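Local coordinates for exopolysaccharide biosynthesis protein (Pantoea stewartii subsp. stewartii DC283, PDB 6TGF), which modifies the glycans of the bacterial biofilm, probably as a hydrolase, and has a bacteriophage tailspike-like parallel beta-helix fold, at residues 239-244 and 255-260; 403-408 and 500-505; 550-553 and 558-561; 574-579 and 583-588. One frame throughout, in Å; residues are numbered along the deposited sequence.

Contact 1: 239-244 and 255-260. With EDO (1,2-ethanediol), chain C.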
loop_
_atom_site.group_PDB
_atom_site.type_symbol
_atom_site.label_atom_id
_atom_site.label_comp_id
_atom_site.label_asym_id
_atom_site.label_seq_id
_atom_site.Cartn_x
_atom_site.Cartn_y
_atom_site.Cartn_z
ATOM N N PHE B 239 2.916 -25.334 -21.202
ATOM C CA PHE B 239 2.798 -25.763 -22.622
ATOM C C PHE B 239 4.071 -26.514 -23.034
ATOM O O PHE B 239 3.959 -27.524 -23.753
ATOM C CB PHE B 239 2.559 -24.576 -23.564
ATOM C CG PHE B 239 1.160 -24.005 -23.594
ATOM C CD1 PHE B 239 0.072 -24.704 -23.089
ATOM C CD2 PHE B 239 0.926 -22.767 -24.175
ATOM C CE1 PHE B 239 -1.206 -24.166 -23.139
ATOM C CE2 PHE B 239 -0.352 -22.232 -24.226
ATOM C CZ PHE B 239 -1.417 -22.933 -23.709
ATOM N N ASP B 240 5.235 -26.043 -22.573
ATOM C CA ASP B 240 6.567 -26.635 -22.875
ATOM C C ASP B 240 6.711 -27.994 -22.181
ATOM O O ASP B 240 7.552 -28.790 -22.643
ATOM C CB ASP B 240 7.703 -25.694 -22.464
ATOM C CG ASP B 240 7.702 -24.380 -23.225
ATOM O OD1 ASP B 240 7.673 -24.426 -24.471
ATOM O OD2 ASP B 240 7.716 -23.324 -22.565
ATOM N N PHE B 241 5.936 -28.242 -21.118
ATOM C CA PHE B 241 5.943 -29.504 -20.330
ATOM C C PHE B 241 4.723 -30.369 -20.685
ATOM O O PHE B 241 4.506 -31.392 -20.009
ATOM C CB PHE B 241 6.047 -29.186 -18.835
ATOM C CG PHE B 241 7.422 -28.738 -18.408
ATOM C CD1 PHE B 241 7.825 -27.422 -18.579
ATOM C CD2 PHE B 241 8.324 -29.639 -17.858
ATOM C CE1 PHE B 241 9.096 -27.014 -18.199
ATOM C CE2 PHE B 241 9.595 -29.230 -17.481
ATOM C CZ PHE B 241 9.978 -27.919 -17.649
ATOM N N GLY B 242 3.964 -29.978 -21.718
ATOM C CA GLY B 242 2.940 -30.817 -22.374
ATOM C C GLY B 242 1.523 -30.533 -21.898
ATOM O O GLY B 242 0.637 -31.365 -22.185
ATOM N N ALA B 243 1.295 -29.412 -21.207
ATOM C CA ALA B 243 -0.048 -28.978 -20.752
ATOM C C ALA B 243 -0.866 -28.519 -21.965
ATOM O O ALA B 243 -0.262 -28.001 -22.925
ATOM C CB ALA B 243 0.067 -27.883 -19.722
ATOM N N ILE B 244 -2.186 -28.724 -21.923
ATOM C CA ILE B 244 -3.149 -28.296 -22.983
ATOM C C ILE B 244 -4.222 -27.422 -22.326
ATOM O O ILE B 244 -4.854 -27.890 -21.358
ATOM C CB ILE B 244 -3.753 -29.518 -23.708
ATOM C CG1 ILE B 244 -2.666 -30.417 -24.306
ATOM C CG2 ILE B 244 -4.760 -29.081 -24.765
ATOM C CD1 ILE B 244 -3.148 -31.797 -24.692
ATOM N N ILE B 255 2.585 -30.053 -14.625
ATOM C CA ILE B 255 2.820 -29.249 -13.387
ATOM C C ILE B 255 3.888 -29.946 -12.535
ATOM O O ILE B 255 4.795 -29.246 -12.047
ATOM C CB ILE B 255 1.502 -29.027 -12.616
ATOM C CG1 ILE B 255 0.565 -28.086 -13.380
ATOM C CG2 ILE B 255 1.773 -28.521 -11.205
ATOM C CD1 ILE B 255 -0.864 -28.097 -12.887
ATOM N N LYS B 256 3.778 -31.269 -12.368
ATOM C CA LYS B 256 4.750 -32.106 -11.612
ATOM C C LYS B 256 6.112 -32.087 -12.318
ATOM O O LYS B 256 7.135 -31.982 -11.614
ATOM C CB LYS B 256 4.228 -33.538 -11.464
ATOM C CG LYS B 256 3.034 -33.695 -10.531
ATOM C CD LYS B 256 2.790 -35.124 -10.105
ATOM C CE LYS B 256 1.428 -35.343 -9.477
ATOM N NZ LYS B 256 0.526 -36.109 -10.370
ATOM N N ALA B 257 6.122 -32.186 -13.652
ATOM C CA ALA B 257 7.339 -32.204 -14.497
ATOM C C ALA B 257 8.072 -30.861 -14.388
ATOM O O ALA B 257 9.291 -30.872 -14.107
ATOM C CB ALA B 257 6.975 -32.515 -15.928
ATOM N N MET B 258 7.354 -29.752 -14.605
ATOM C CA MET B 258 7.915 -28.374 -14.577
ATOM C C MET B 258 8.413 -28.060 -13.163
ATOM O O MET B 258 9.458 -27.387 -13.046
ATOM C CB MET B 258 6.880 -27.325 -14.996
ATOM C CG MET B 258 7.481 -25.942 -15.179
ATOM S SD MET B 258 6.332 -24.751 -15.902
ATOM C CE MET B 258 7.460 -23.423 -16.318
ATOM N N TYR B 259 7.697 -28.525 -12.135
ATOM C CA TYR B 259 8.077 -28.336 -10.712
ATOM C C TYR B 259 9.417 -29.026 -10.447
ATOM O O TYR B 259 10.360 -28.353 -9.997
ATOM C CB TYR B 259 7.024 -28.885 -9.747
ATOM C CG TYR B 259 7.374 -28.629 -8.303
ATOM C CD1 TYR B 259 7.530 -27.332 -7.847
ATOM C CD2 TYR B 259 7.594 -29.662 -7.405
ATOM C CE1 TYR B 259 7.872 -27.061 -6.534
ATOM C CE2 TYR B 259 7.933 -29.409 -6.083
ATOM C CZ TYR B 259 8.071 -28.102 -5.648
ATOM O OH TYR B 259 8.398 -27.811 -4.356
ATOM N N GLN B 260 9.485 -30.331 -10.722
ATOM C CA GLN B 260 10.676 -31.176 -10.439
ATOM C C GLN B 260 11.875 -30.642 -11.231
ATOM O O GLN B 260 12.991 -30.668 -10.682
ATOM C CB GLN B 260 10.402 -32.646 -10.763
ATOM C CG GLN B 260 11.272 -33.604 -9.960
ATOM C CD GLN B 260 11.573 -34.883 -10.704
ATOM O OE1 GLN B 260 12.051 -34.866 -11.838
ATOM N NE2 GLN B 260 11.308 -36.009 -10.062
HETATM C C1 EDO C . 2.050 -33.820 -20.128
HETATM O O1 EDO C . 3.087 -34.373 -19.341
HETATM C C2 EDO C . 1.899 -34.491 -21.447
HETATM O O2 EDO C . 0.820 -35.406 -21.527
#

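Contact 2: 403-408 and 500-505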
loop_
_atom_site.group_PDB
_atom_site.type_symbol
_atom_site.label_atom_id
_atom_site.label_comp_id
_atom_site.label_asym_id
_atom_site.label_seq_id
_atom_site.Cartn_x
_atom_site.Cartn_y
_atom_site.Cartn_z
ATOM N N GLN B 403 1.468 -27.778 20.390
ATOM C CA GLN B 403 0.336 -28.050 21.315
ATOM C C GLN B 403 0.486 -27.175 22.564
ATOM O O GLN B 403 -0.532 -26.613 23.013
ATOM C CB GLN B 403 0.277 -29.535 21.674
ATOM C CG GLN B 403 -0.456 -30.379 20.642
ATOM C CD GLN B 403 0.272 -30.450 19.322
ATOM O OE1 GLN B 403 1.416 -30.894 19.244
ATOM N NE2 GLN B 403 -0.391 -30.017 18.262
ATOM N N LYS B 404 1.709 -27.057 23.091
ATOM C CA LYS B 404 2.001 -26.291 24.331
ATOM C C LYS B 404 2.074 -24.798 23.990
ATOM O O LYS B 404 2.251 -24.464 22.801
ATOM C CB LYS B 404 3.285 -26.802 24.991
ATOM C CG LYS B 404 4.546 -25.980 24.746
ATOM C CD LYS B 404 5.569 -26.115 25.852
ATOM C CE LYS B 404 4.988 -25.866 27.231
ATOM N NZ LYS B 404 5.979 -26.105 28.303
ATOM N N LYS B 405 1.972 -23.946 25.012
ATOM C CA LYS B 405 1.908 -22.468 24.877
ATOM C C LYS B 405 3.327 -21.901 24.775
ATOM O O LYS B 405 3.749 -21.156 25.681
ATOM C CB LYS B 405 1.180 -21.858 26.074
ATOM C CG LYS B 405 0.788 -20.405 25.879
ATOM C CD LYS B 405 -0.688 -20.219 25.709
ATOM C CE LYS B 405 -1.422 -20.249 27.028
ATOM N NZ LYS B 405 -2.834 -19.850 26.854
ATOM N N GLY B 406 4.029 -22.245 23.700
ATOM C CA GLY B 406 5.391 -21.771 23.414
ATOM C C GLY B 406 5.790 -22.145 22.005
ATOM O O GLY B 406 5.071 -22.947 21.375
ATOM N N ASN B 407 6.893 -21.577 21.522
ATOM C CA ASN B 407 7.470 -21.879 20.189
ATOM C C ASN B 407 6.428 -21.538 19.107
ATOM O O ASN B 407 6.245 -20.330 18.842
ATOM C CB ASN B 407 8.001 -23.318 20.162
ATOM C CG ASN B 407 9.362 -23.439 19.510
ATOM O OD1 ASN B 407 9.934 -22.451 19.055
ATOM N ND2 ASN B 407 9.899 -24.648 19.472
ATOM N N TRP B 408 5.766 -22.543 18.521
ATOM C CA TRP B 408 4.833 -22.389 17.372
ATOM C C TRP B 408 3.386 -22.562 17.845
ATOM O O TRP B 408 2.822 -23.652 17.643
ATOM C CB TRP B 408 5.206 -23.380 16.264
ATOM C CG TRP B 408 6.676 -23.392 15.987
ATOM C CD1 TRP B 408 7.611 -24.215 16.544
ATOM C CD2 TRP B 408 7.392 -22.499 15.118
ATOM N NE1 TRP B 408 8.857 -23.910 16.067
ATOM C CE2 TRP B 408 8.755 -22.862 15.191
ATOM C CE3 TRP B 408 7.018 -21.440 14.283
ATOM C CZ2 TRP B 408 9.738 -22.200 14.457
ATOM C CZ3 TRP B 408 7.990 -20.788 13.557
ATOM C CH2 TRP B 408 9.331 -21.166 13.644
ATOM N N ASP B 500 -11.377 -19.076 25.389
ATOM C CA ASP B 500 -10.027 -19.089 26.013
ATOM C C ASP B 500 -9.242 -17.848 25.579
ATOM O O ASP B 500 -9.127 -17.618 24.358
ATOM C CB ASP B 500 -9.249 -20.354 25.640
ATOM C CG ASP B 500 -9.838 -21.637 26.199
ATOM O OD1 ASP B 500 -10.820 -21.553 26.967
ATOM O OD2 ASP B 500 -9.307 -22.713 25.860
ATOM N N ARG B 501 -8.723 -17.089 26.549
ATOM C CA ARG B 501 -7.786 -15.956 26.327
ATOM C C ARG B 501 -6.373 -16.527 26.174
ATOM O O ARG B 501 -5.896 -17.176 27.125
ATOM C CB ARG B 501 -7.854 -14.967 27.494
ATOM C CG ARG B 501 -7.134 -13.649 27.240
ATOM C CD ARG B 501 -7.087 -12.789 28.489
ATOM N NE ARG B 501 -6.370 -13.461 29.566
ATOM C CZ ARG B 501 -6.755 -13.515 30.840
ATOM N NH1 ARG B 501 -7.880 -12.945 31.238
ATOM N NH2 ARG B 501 -6.007 -14.159 31.720
ATOM N N TRP B 502 -5.735 -16.295 25.024
ATOM C CA TRP B 502 -4.392 -16.835 24.686
ATOM C C TRP B 502 -3.320 -16.116 25.513
ATOM O O TRP B 502 -2.555 -16.811 26.210
ATOM C CB TRP B 502 -4.118 -16.724 23.181
ATOM C CG TRP B 502 -2.724 -17.121 22.808
ATOM C CD1 TRP B 502 -2.068 -18.252 23.194
ATOM C CD2 TRP B 502 -1.806 -16.387 21.980
ATOM N NE1 TRP B 502 -0.806 -18.274 22.666
ATOM C CE2 TRP B 502 -0.617 -17.145 21.916
ATOM C CE3 TRP B 502 -1.870 -15.173 21.286
ATOM C CZ2 TRP B 502 0.495 -16.723 21.187
ATOM C CZ3 TRP B 502 -0.772 -14.758 20.565
ATOM C CH2 TRP B 502 0.394 -15.522 20.520
ATOM N N LEU B 503 -3.274 -14.781 25.432
ATOM C CA LEU B 503 -2.278 -13.921 26.130
ATOM C C LEU B 503 -2.815 -13.518 27.509
ATOM O O LEU B 503 -3.963 -13.886 27.830
ATOM C CB LEU B 503 -1.988 -12.689 25.265
ATOM C CG LEU B 503 -1.456 -12.979 23.861
ATOM C CD1 LEU B 503 -1.258 -11.689 23.082
ATOM C CD2 LEU B 503 -0.157 -13.771 23.915
ATOM N N SER B 504 -2.005 -12.796 28.292
ATOM C CA SER B 504 -2.330 -12.346 29.672
ATOM C C SER B 504 -3.408 -11.259 29.624
ATOM O O SER B 504 -3.558 -10.612 28.567
ATOM C CB SER B 504 -1.101 -11.865 30.403
ATOM O OG SER B 504 -0.759 -10.542 30.015
ATOM N N ALA B 505 -4.120 -11.068 30.739
ATOM C CA ALA B 505 -5.173 -10.042 30.922
ATOM C C ALA B 505 -4.603 -8.644 30.644
ATOM O O ALA B 505 -5.364 -7.780 30.169
ATOM C CB ALA B 505 -5.738 -10.135 32.320
#

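Contact 3: 550-553 and 558-561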
loop_
_atom_site.group_PDB
_atom_site.type_symbol
_atom_site.label_atom_id
_atom_site.label_comp_id
_atom_site.label_asym_id
_atom_site.label_seq_id
_atom_site.Cartn_x
_atom_site.Cartn_y
_atom_site.Cartn_z
ATOM N N LEU B 550 -28.622 20.570 22.508
ATOM C CA LEU B 550 -28.339 19.196 23.003
ATOM C C LEU B 550 -29.479 18.267 22.571
ATOM O O LEU B 550 -30.630 18.526 22.974
ATOM C CB LEU B 550 -28.210 19.220 24.530
ATOM C CG LEU B 550 -27.114 20.120 25.100
ATOM C CD1 LEU B 550 -27.231 20.204 26.614
ATOM C CD2 LEU B 550 -25.731 19.627 24.700
ATOM N N TYR B 551 -29.168 17.233 21.781
ATOM C CA TYR B 551 -30.112 16.147 21.410
ATOM C C TYR B 551 -29.928 14.970 22.373
ATOM O O TYR B 551 -28.889 14.283 22.296
ATOM C CB TYR B 551 -29.912 15.689 19.963
ATOM C CG TYR B 551 -30.939 14.686 19.505
ATOM C CD1 TYR B 551 -30.757 13.329 19.712
ATOM C CD2 TYR B 551 -32.113 15.092 18.894
ATOM C CE1 TYR B 551 -31.703 12.401 19.310
ATOM C CE2 TYR B 551 -33.069 14.178 18.482
ATOM C CZ TYR B 551 -32.865 12.826 18.693
ATOM O OH TYR B 551 -33.804 11.923 18.287
ATOM N N SER B 552 -30.919 14.750 23.243
ATOM C CA SER B 552 -30.970 13.645 24.235
ATOM C C SER B 552 -31.882 12.540 23.704
ATOM O O SER B 552 -33.100 12.700 23.699
ATOM C CB SER B 552 -31.433 14.154 25.578
ATOM O OG SER B 552 -30.959 15.472 25.812
ATOM N N PRO B 553 -31.334 11.402 23.214
ATOM C CA PRO B 553 -32.158 10.356 22.604
ATOM C C PRO B 553 -33.071 9.580 23.567
ATOM O O PRO B 553 -34.040 9.020 23.092
ATOM C CB PRO B 553 -31.128 9.397 21.982
ATOM C CG PRO B 553 -29.872 9.613 22.797
ATOM C CD PRO B 553 -29.899 11.079 23.177
ATOM N N SER B 558 -28.505 12.716 31.039
ATOM C CA SER B 558 -27.870 13.845 31.771
ATOM C C SER B 558 -26.720 14.433 30.945
ATOM O O SER B 558 -25.925 13.649 30.394
ATOM C CB SER B 558 -27.394 13.411 33.136
ATOM O OG SER B 558 -28.470 13.367 34.061
ATOM N N TRP B 559 -26.658 15.767 30.866
ATOM C CA TRP B 559 -25.531 16.561 30.307
ATOM C C TRP B 559 -24.949 17.445 31.415
ATOM O O TRP B 559 -25.741 17.981 32.216
ATOM C CB TRP B 559 -25.990 17.424 29.124
ATOM C CG TRP B 559 -26.529 16.666 27.952
ATOM C CD1 TRP B 559 -27.816 16.256 27.759
ATOM C CD2 TRP B 559 -25.800 16.255 26.783
ATOM N NE1 TRP B 559 -27.934 15.607 26.560
ATOM C CE2 TRP B 559 -26.715 15.589 25.939
ATOM C CE3 TRP B 559 -24.468 16.374 26.370
ATOM C CZ2 TRP B 559 -26.336 15.048 24.711
ATOM C CZ3 TRP B 559 -24.094 15.837 25.158
ATOM C CH2 TRP B 559 -25.018 15.184 24.341
ATOM N N GLU B 560 -23.621 17.592 31.450
ATOM C CA GLU B 560 -22.913 18.611 32.271
ATOM C C GLU B 560 -21.974 19.404 31.358
ATOM O O GLU B 560 -20.953 18.836 30.930
ATOM C CB GLU B 560 -22.145 17.963 33.426
ATOM C CG GLU B 560 -21.460 18.970 34.334
ATOM C CD GLU B 560 -20.667 18.359 35.475
ATOM O OE1 GLU B 560 -21.168 18.373 36.615
ATOM O OE2 GLU B 560 -19.547 17.875 35.223
ATOM N N ILE B 561 -22.326 20.660 31.066
ATOM C CA ILE B 561 -21.487 21.619 30.287
ATOM C C ILE B 561 -20.615 22.401 31.273
ATOM O O ILE B 561 -21.165 23.251 32.005
ATOM C CB ILE B 561 -22.358 22.559 29.430
ATOM C CG1 ILE B 561 -23.157 21.789 28.375
ATOM C CG2 ILE B 561 -21.512 23.658 28.801
ATOM C CD1 ILE B 561 -24.332 22.558 27.818
#

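Contact 4: 574-579 and 583-588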
loop_
_atom_site.group_PDB
_atom_site.type_symbol
_atom_site.label_atom_id
_atom_site.label_comp_id
_atom_site.label_asym_id
_atom_site.label_seq_id
_atom_site.Cartn_x
_atom_site.Cartn_y
_atom_site.Cartn_z
ATOM N N ASP B 574 -2.894 38.316 44.110
ATOM C CA ASP B 574 -2.003 37.851 45.209
ATOM C C ASP B 574 -1.712 39.009 46.173
ATOM O O ASP B 574 -0.911 38.801 47.104
ATOM C CB ASP B 574 -0.697 37.274 44.657
ATOM C CG ASP B 574 -0.889 36.247 43.554
ATOM O OD1 ASP B 574 -1.912 35.537 43.587
ATOM O OD2 ASP B 574 -0.012 36.166 42.671
ATOM N N SER B 575 -2.330 40.177 45.962
ATOM C CA SER B 575 -2.174 41.382 46.819
ATOM C C SER B 575 -2.991 41.202 48.105
ATOM O O SER B 575 -2.376 41.044 49.175
ATOM C CB SER B 575 -2.561 42.640 46.079
ATOM O OG SER B 575 -3.939 42.629 45.743
ATOM N N GLU B 576 -4.322 41.187 47.993
ATOM C CA GLU B 576 -5.261 41.090 49.145
ATOM C C GLU B 576 -5.475 39.622 49.503
ATOM O O GLU B 576 -5.437 38.760 48.628
ATOM C CB GLU B 576 -6.626 41.699 48.816
ATOM C CG GLU B 576 -6.564 43.074 48.178
ATOM C CD GLU B 576 -7.755 43.402 47.294
ATOM O OE1 GLU B 576 -8.853 42.875 47.561
ATOM O OE2 GLU B 576 -7.577 44.175 46.334
ATOM N N PRO B 577 -5.709 39.286 50.793
ATOM C CA PRO B 577 -6.300 37.998 51.146
ATOM C C PRO B 577 -7.751 37.957 50.646
ATOM O O PRO B 577 -8.431 38.957 50.792
ATOM C CB PRO B 577 -6.240 37.932 52.681
ATOM C CG PRO B 577 -5.333 39.081 53.096
ATOM C CD PRO B 577 -5.396 40.099 51.976
ATOM N N LEU B 578 -8.179 36.835 50.061
ATOM C CA LEU B 578 -9.573 36.646 49.572
ATOM C C LEU B 578 -10.523 36.711 50.772
ATOM O O LEU B 578 -10.322 35.935 51.724
ATOM C CB LEU B 578 -9.698 35.305 48.841
ATOM C CG LEU B 578 -11.065 35.029 48.215
ATOM C CD1 LEU B 578 -11.263 35.854 46.953
ATOM C CD2 LEU B 578 -11.242 33.548 47.917
ATOM N N MET B 579 -11.501 37.621 50.724
ATOM C CA MET B 579 -12.527 37.820 51.784
ATOM C C MET B 579 -13.914 37.523 51.201
ATOM O O MET B 579 -14.672 36.761 51.839
ATOM C CB MET B 579 -12.489 39.255 52.324
ATOM C CG MET B 579 -11.102 39.721 52.740
ATOM S SD MET B 579 -10.364 38.718 54.057
ATOM C CE MET B 579 -11.290 39.302 55.476
ATOM N N ASP B 583 -17.090 37.511 44.494
ATOM C CA ASP B 583 -16.724 38.708 43.683
ATOM C C ASP B 583 -15.282 39.156 43.964
ATOM O O ASP B 583 -14.849 40.138 43.327
ATOM C CB ASP B 583 -17.690 39.866 43.949
ATOM C CG ASP B 583 -19.143 39.544 43.647
ATOM O OD1 ASP B 583 -19.408 39.013 42.551
ATOM O OD2 ASP B 583 -19.999 39.829 44.509
ATOM N N GLY B 584 -14.564 38.476 44.865
ATOM C CA GLY B 584 -13.196 38.849 45.279
ATOM C C GLY B 584 -12.177 38.633 44.172
ATOM O O GLY B 584 -12.492 37.904 43.208
ATOM N N ARG B 585 -10.995 39.243 44.306
ATOM C CA ARG B 585 -9.851 39.082 43.369
ATOM C C ARG B 585 -9.302 37.659 43.507
ATOM O O ARG B 585 -8.634 37.381 44.522
ATOM C CB ARG B 585 -8.751 40.107 43.660
ATOM C CG ARG B 585 -9.176 41.558 43.492
ATOM C CD ARG B 585 -7.969 42.475 43.481
ATOM N NE ARG B 585 -8.316 43.867 43.739
ATOM C CZ ARG B 585 -8.390 44.836 42.825
ATOM N NH1 ARG B 585 -8.139 44.594 41.549
ATOM N NH2 ARG B 585 -8.715 46.060 43.202
ATOM N N ASN B 586 -9.580 36.796 42.525
ATOM C CA ASN B 586 -9.223 35.353 42.553
ATOM C C ASN B 586 -8.609 34.949 41.208
ATOM O O ASN B 586 -8.969 35.566 40.183
ATOM C CB ASN B 586 -10.448 34.492 42.885
ATOM C CG ASN B 586 -10.118 33.259 43.700
ATOM O OD1 ASN B 586 -8.986 32.776 43.684
ATOM N ND2 ASN B 586 -11.103 32.740 44.415
ATOM N N THR B 587 -7.707 33.964 41.227
ATOM C CA THR B 587 -7.212 33.237 40.028
ATOM C C THR B 587 -7.897 31.866 39.979
ATOM O O THR B 587 -8.075 31.256 41.056
ATOM C CB THR B 587 -5.682 33.116 40.023
ATOM O OG1 THR B 587 -5.132 34.428 40.143
ATOM C CG2 THR B 587 -5.151 32.459 38.766
ATOM N N GLY B 588 -8.264 31.414 38.776
ATOM C CA GLY B 588 -9.051 30.187 38.552
ATOM C C GLY B 588 -10.542 30.469 38.592
ATOM O O GLY B 588 -10.923 31.589 38.992
#

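Contact 1: 239-244 and 255-260
Phe241 lays one face of its ring against the backbone of Met258 at CA, in a CH-pi contact joined by an oblique Met-aromatic one, at the helix 252-265 that precedes the first strands of the parallel beta-helix. Met258 CA stands 3.5 Å from the centroid of the Phe241 ring and only 15° off the ring normal. The ring thus rests on the helix backbone as much as on a side chain, and CD2 of Phe241 also meets Ala257 CB at 3.7 Å. Alanine suits that position because its lone methyl lets the ring come close to the helix. The Met258 chain, CG anti to the backbone N (chi1 -171°) and extended beyond, passes at about a right angle to Phe241. CG comes within 3.6 Å of Phe241 CE1, while SD lies farther off, 4.8 Å from the ring centroid. A long, flexible thioether can follow the ring, and the sulfur keeps a hydrogen-bond partner outside the two segments.

All of this is buried. The ring of Trp261 also meets Phe241, while Ile255 and Tyr259 of the same helix pack on Val271, in the first strand pair of the beta-helix, consistent with a helix that caps the end of the beta-helix core. The loop side is looser. Gly242 is partly exposed, its positive phi of 99° is easy for glycine, and its carbonyl oxygen is bonded to His194. Beside it lies a 1,2-ethanediol, probably from the crystallisation liquor, whose O1 gives a weak hydrogen bond of 3.4 Å to Phe241 O.

Contact 2: 403-408 and 500-505
The indole of Trp502 meets Lys405 obliquely through its pyrrole part, and has Leu503 CD2 over one face, 3.4 Å above the plane and displaced from the ring centre. Its NE1 makes a weak hydrogen bond to Asp409, and the His410 ring also lies against it. The other flat group, the guanidinium of Arg501, has Ala505 N over one face, while Leu503 O sits at its edge in plane and accepts a bond from Arg501 NE (3.0 Å), which links Arg501 to the backbone two residues on.

Lys405 crosses between the two loops. Its chain bends at chi2 and chi3, which sets CD 3.5 Å from Trp502 CD1 and carries the amine past the indole to the backbone. There NZ bonds to Trp502 O at 3.1 Å, in the carbonyl plane and on a lone pair. Lysine suits this exposed place, its methylenes touching the aromatic on the way and its amine taking a carbonyl.

Both segments are surface loops of the parallel beta-helix. Segment 403-408 joins strands 396-399 and 411-412. The loop holding 500-505 runs from strand 493-494 to strand 511-514, and Asn456 from another loop holds the backbone of Asp500 and Trp502.

Contact 3: 550-553 and 558-561
Leu550 and Trp559 take the same first torsion, CG anti to the carbonyl carbon and beside the backbone N (chi1 -59° and -61°); both CB atoms face the opposite segment, and the two side chains run antiparallel alongside one another. The branches of Leu550 end up over one face of the indole: CD1 lies 3.8 Å from Trp559 CG, while CD2 stands 4.0 Å from the centroid of the Trp559 six-membered ring in a CH-pi contact. A branched leucine can thus cover both halves of the bicyclic ring. Its CD1 also meets Ile561 CD1 tip to tip at 3.9 Å.

Polar partners meet the indole at its edge. Trp559 NE1 donates to Ser552 OG at 3.1 Å, with an N-H...O angle of 147° and the acceptor tilted somewhat from the ring plane. Serine is small enough to fit here and supplies the buried N-H with an acceptor; together with the leucine over the face, this bond should limit the rotation of the ring. Farther round the edge, CZ2 of Trp559 approaches Tyr551 O at 3.6 Å. Tyr528 of a second subunit meets Trp559 edge-to-face, so the tryptophan also looks across the trimer interface.

Strand 543-551 and strand 558-564 belong to different five-stranded antiparallel sheets, with CA atoms of Leu550 and Trp559 8.3 Å apart; side chains meeting between two sheets in this way are consistent with the core of a beta-sandwich.

Contact 4: 574-579 and 583-588
Arg585 reaches across to Glu576, and its chain can be followed outward. From CB the chain, extended from CG to NE, sets off beside the backbone N (chi1 -62°). CG only skirts the carboxylate, 4.2 Å from Glu576 OE2, and CD comes to 3.3 Å from that oxygen. NE then makes the decisive contact, a salt bridge of 2.7 Å to Glu576 OE2 with an N-H...O angle of 137°. Beyond it CZ and NH2 fall back to 3.7 and 3.8 Å from the same Glu576 OE2, so the glutamate is held through NE rather than by the paired amines at the tip. The two flat groups stand nearly perpendicular, their planes 88° apart; OE2 is met from above the carboxylate plane and lies tilted from the guanidinium plane. Long, charged residues suit this exposed rim, where they can pair across the loop while staying in solvent.

Inward, Leu578 takes over, packing on backbone and on an amide. It sends CD1 to within 3.9 Å of Gly584 CA; a residue without a side chain lets the leucine come right up to the backbone. The same CD1 is 3.9 Å from Arg585 O, and CD2 rests against the side-chain amide of Asn586.

A third subunit covers much of this loop: Asp574 bonds to Tyr619 of that subunit, Thr587 O to its Ser605, and Leu578 packs on its Leu698. The two segments belong to one long connection between the adjacent antiparallel strands 558-564 and 589-597, an elaborated hairpin loop folded on itself at the interface of a tailspike-like trimer.

From the N terminus the four contacts follow in series, none nesting in or crossing another. Contact 1 closes a short loop of ten residues and seats the incoming chain on the helix ahead of the beta-helix. Contact 2 closes the widest loop, 91 residues rich in strands, joining surface loops from separate parts of the beta-helix. Contact 3 spans just four residues and bridges two sheets of what appears to be a beta-sandwich beyond the beta-helix; contact 4 spans three, in a loop between strands of one of those sheets. Centres of contacts 1 and 4 lie 93 Å apart, reflecting the elongated molecule. Contacts 3 and 4, centres 34 Å apart, lie at subunit interfaces, and contact 2 also touches a second subunit at one residue.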